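Surface-associated protein CshB (Streptococcus gordonii, PDB 6YZG) is a cell-wall-anchored streptococcal surface adhesin, represented by its non-repetitive domain 2, and probably binds fibronectin. Local coordinates at residues 70-78 and 198-207. Sequence-based numbering, arbitrary orientation.
Sequences NGFLTSAPY and LILKDKSVDW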
loop_
_atom_site.group_PDB
_atom_site.type_symbol
_atom_site.label_atom_id
_atom_site.label_comp_id
_atom_site.label_asym_id
_atom_site.label_seq_id
_atom_site.Cartn_x
_atom_site.Cartn_y
_atom_site.Cartn_z
ATOM N N ASN A 70 6.879 -7.526 -24.912
ATOM C CA ASN A 70 5.937 -7.058 -23.878
ATOM C C ASN A 70 4.759 -8.018 -23.800
ATOM O O ASN A 70 4.234 -8.426 -24.858
ATOM C CB ASN A 70 5.475 -5.640 -24.118
ATOM C CG ASN A 70 6.584 -4.638 -23.859
ATOM O OD1 ASN A 70 7.616 -4.945 -23.245
ATOM N ND2 ASN A 70 6.290 -3.406 -24.270
ATOM N N GLY A 71 4.317 -8.348 -22.618
ATOM C CA GLY A 71 3.087 -9.138 -22.531
ATOM C C GLY A 71 2.818 -9.532 -21.098
ATOM O O GLY A 71 3.285 -8.897 -20.148
ATOM N N PHE A 72 1.934 -10.519 -20.919
ATOM C CA PHE A 72 1.551 -10.985 -19.583
ATOM C C PHE A 72 2.642 -11.826 -18.911
ATOM O O PHE A 72 3.408 -12.511 -19.623
ATOM C CB PHE A 72 0.274 -11.822 -19.708
ATOM C CG PHE A 72 -0.892 -11.022 -20.250
ATOM C CD1 PHE A 72 -1.457 -10.072 -19.443
ATOM C CD2 PHE A 72 -1.437 -11.277 -21.498
ATOM C CE1 PHE A 72 -2.536 -9.318 -19.874
ATOM C CE2 PHE A 72 -2.533 -10.524 -21.926
ATOM C CZ PHE A 72 -3.038 -9.530 -21.136
ATOM N N LEU A 73 2.622 -11.816 -17.588
ATOM C CA LEU A 73 3.356 -12.851 -16.833
ATOM C C LEU A 73 2.908 -14.234 -17.337
ATOM O O LEU A 73 1.709 -14.427 -17.523
ATOM C CB LEU A 73 3.117 -12.679 -15.370
ATOM C CG LEU A 73 3.600 -11.375 -14.756
ATOM C CD1 LEU A 73 3.058 -11.184 -13.327
ATOM C CD2 LEU A 73 5.107 -11.313 -14.773
ATOM N N THR A 74 3.859 -15.158 -17.514
ATOM C CA THR A 74 3.514 -16.464 -18.078
ATOM C C THR A 74 2.722 -17.262 -17.057
ATOM O O THR A 74 2.121 -18.280 -17.494
ATOM C CB THR A 74 4.739 -17.241 -18.586
ATOM O OG1 THR A 74 5.467 -17.776 -17.459
ATOM C CG2 THR A 74 5.658 -16.414 -19.444
ATOM N N SER A 75 2.715 -16.910 -15.795
ATOM C CA SER A 75 1.883 -17.522 -14.744
ATOM C C SER A 75 0.454 -16.993 -14.751
ATOM O O SER A 75 -0.388 -17.543 -14.025
ATOM C CB SER A 75 2.528 -17.329 -13.428
ATOM O OG SER A 75 2.795 -15.917 -13.229
ATOM N N ALA A 76 0.161 -15.901 -15.438
ATOM C CA ALA A 76 -1.199 -15.323 -15.462
ATOM C C ALA A 76 -2.100 -16.148 -16.369
ATOM O O ALA A 76 -1.690 -16.568 -17.419
ATOM C CB ALA A 76 -1.147 -13.872 -15.911
ATOM N N PRO A 77 -3.411 -16.224 -16.042
ATOM C CA PRO A 77 -4.361 -16.903 -16.937
ATOM C C PRO A 77 -4.559 -16.234 -18.299
ATOM O O PRO A 77 -4.818 -16.877 -19.292
ATOM C CB PRO A 77 -5.681 -16.825 -16.185
ATOM C CG PRO A 77 -5.529 -15.677 -15.210
ATOM C CD PRO A 77 -4.036 -15.656 -14.844
ATOM N N TYR A 78 -4.237 -14.926 -18.358
ATOM C CA TYR A 78 -4.340 -14.150 -19.605
ATOM C C TYR A 78 -3.356 -14.641 -20.633
ATOM O O TYR A 78 -3.589 -14.519 -21.841
ATOM C CB TYR A 78 -3.957 -12.684 -19.379
ATOM C CG TYR A 78 -4.862 -11.860 -18.532
ATOM C CD1 TYR A 78 -6.228 -11.828 -18.772
ATOM C CD2 TYR A 78 -4.376 -11.061 -17.526
ATOM C CE1 TYR A 78 -7.068 -11.019 -18.033
ATOM C CE2 TYR A 78 -5.191 -10.221 -16.804
ATOM C CZ TYR A 78 -6.564 -10.282 -16.981
ATOM O OH TYR A 78 -7.349 -9.447 -16.265
ATOM N N LEU A 198 2.061 -14.250 -7.540
ATOM C CA LEU A 198 1.873 -14.605 -8.951
ATOM C C LEU A 198 3.168 -14.407 -9.769
ATOM O O LEU A 198 3.555 -15.211 -10.650
ATOM C CB LEU A 198 0.741 -13.767 -9.541
ATOM C CG LEU A 198 0.502 -13.961 -11.023
ATOM C CD1 LEU A 198 -0.118 -15.325 -11.271
ATOM C CD2 LEU A 198 -0.377 -12.830 -11.553
ATOM N N ILE A 199 3.882 -13.304 -9.535
ATOM C CA ILE A 199 5.056 -12.941 -10.327
ATOM C C ILE A 199 6.118 -14.065 -10.204
ATOM O O ILE A 199 6.695 -14.471 -11.212
ATOM C CB ILE A 199 5.551 -11.541 -9.953
ATOM C CG1 ILE A 199 6.629 -11.183 -10.976
ATOM C CG2 ILE A 199 6.078 -11.437 -8.550
ATOM C CD1 ILE A 199 6.872 -9.693 -11.067
ATOM N N LEU A 200 6.361 -14.567 -8.981
ATOM C CA LEU A 200 7.419 -15.566 -8.760
ATOM C C LEU A 200 7.017 -16.925 -9.300
ATOM O O LEU A 200 7.890 -17.770 -9.577
ATOM C CB LEU A 200 7.795 -15.658 -7.290
ATOM C CG LEU A 200 8.318 -14.361 -6.682
ATOM C CD1 LEU A 200 8.796 -14.633 -5.279
ATOM C CD2 LEU A 200 9.423 -13.764 -7.517
ATOM N N LYS A 201 5.746 -17.097 -9.587
ATOM C CA LYS A 201 5.301 -18.308 -10.294
ATOM C C LYS A 201 5.673 -18.299 -11.764
ATOM O O LYS A 201 5.667 -19.379 -12.425
ATOM C CB LYS A 201 3.802 -18.566 -10.123
ATOM C CG LYS A 201 3.353 -18.754 -8.689
ATOM C CD LYS A 201 1.888 -18.930 -8.567
ATOM C CE LYS A 201 1.480 -18.875 -7.119
ATOM N NZ LYS A 201 0.019 -19.070 -7.000
ATOM N N ASP A 202 6.049 -17.178 -12.360
ATOM C CA ASP A 202 6.534 -17.099 -13.745
ATOM C C ASP A 202 8.000 -17.499 -13.720
ATOM O O ASP A 202 8.851 -16.744 -13.298
ATOM C CB ASP A 202 6.347 -15.682 -14.282
ATOM C CG ASP A 202 6.752 -15.510 -15.711
ATOM O OD1 ASP A 202 7.440 -16.417 -16.253
ATOM O OD2 ASP A 202 6.464 -14.460 -16.301
ATOM N N LYS A 203 8.280 -18.691 -14.206
ATOM C CA LYS A 203 9.630 -19.263 -14.166
ATOM C C LYS A 203 10.430 -18.928 -15.416
ATOM O O LYS A 203 11.607 -19.424 -15.551
ATOM C CB LYS A 203 9.519 -20.789 -13.964
ATOM C CG LYS A 203 8.816 -21.223 -12.705
ATOM C CD LYS A 203 9.406 -20.712 -11.478
ATOM C CE LYS A 203 8.690 -21.273 -10.267
ATOM N NZ LYS A 203 9.226 -20.695 -9.031
ATOM N N SER A 204 9.913 -18.102 -16.317
ATOM C CA SER A 204 10.627 -17.681 -17.533
ATOM C C SER A 204 11.662 -16.579 -17.214
ATOM O O SER A 204 12.510 -16.317 -18.079
ATOM C CB SER A 204 9.673 -17.179 -18.563
ATOM O OG SER A 204 9.135 -15.872 -18.205
ATOM N N VAL A 205 11.621 -15.993 -16.044
ATOM C CA VAL A 205 12.509 -14.882 -15.625
ATOM C C VAL A 205 13.076 -15.157 -14.236
ATOM O O VAL A 205 12.354 -15.734 -13.377
ATOM C CB VAL A 205 11.693 -13.591 -15.666
ATOM C CG1 VAL A 205 12.528 -12.467 -15.090
ATOM C CG2 VAL A 205 11.152 -13.262 -17.035
ATOM N N ASP A 206 14.288 -14.723 -13.977
ATOM C CA ASP A 206 14.918 -14.682 -12.656
ATOM C C ASP A 206 14.592 -13.341 -11.978
ATOM O O ASP A 206 15.299 -12.340 -12.211
ATOM C CB ASP A 206 16.409 -14.947 -12.703
ATOM C CG ASP A 206 17.012 -14.960 -11.297
ATOM O OD1 ASP A 206 16.304 -14.706 -10.315
ATOM O OD2 ASP A 206 18.212 -15.304 -11.198
ATOM N N TRP A 207 13.486 -13.265 -11.263
ATOM C CA TRP A 207 12.989 -11.990 -10.709
ATOM C C TRP A 207 13.988 -11.472 -9.702
ATOM O O TRP A 207 13.996 -10.265 -9.448
ATOM C CB TRP A 207 11.607 -12.209 -10.076
ATOM C CG TRP A 207 10.650 -12.694 -11.103
ATOM C CD1 TRP A 207 10.209 -13.983 -11.257
ATOM C CD2 TRP A 207 10.158 -11.984 -12.259
ATOM N NE1 TRP A 207 9.433 -14.063 -12.353
ATOM C CE2 TRP A 207 9.325 -12.856 -13.009
ATOM C CE3 TRP A 207 10.271 -10.659 -12.725
ATOM C CZ2 TRP A 207 8.651 -12.510 -14.167
ATOM C CZ3 TRP A 207 9.607 -10.313 -13.854
ATOM C CH2 TRP A 207 8.833 -11.204 -14.603
HETATM O O HOH W 1 6.370 -20.120 -15.992
#
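Leu73 CD2 meets the six-membered end of the Trp207 indole obliquely, 3.7 Å from CH2, while both ring faces are covered within 198-207: Ile199 CG1 lies over the centre of one, Val205 CG1 over that of the other. At the ring edge, Trp207 NE1 donates in plane to Asp202 O (2.9 Å), which, with the two face contacts, helps fix the rotation of the indole. The other flat group is the Asp202 carboxylate, and Thr74 approaches it from above its plane: Thr74 N reaches OD2 at 3.0 Å, nearly straight at 165°, and Thr74 OG1 gives its proton to OD1 at 2.7 Å. Near that plane, OD1 also receives Ser204 N, closing an Asx turn, and Ser204 OG on the syn side at 2.6 Å. Three donors thus grip one oxygen of this buried acid, which would probably favour its charged form. Thr74 and Ser75 are the middle residues of a type I beta turn, Leu73 to Ala76, which follows short strand 71-72, paired antiparallel with strand 119-131 in this non-repetitive domain, and meets the weakly bonded helix at about 198-201. Ser75 OG, turned between its backbone N and carbonyl carbon (chi1 54°), donates to Leu198 O (2.8 Å) from above the carbonyl plane.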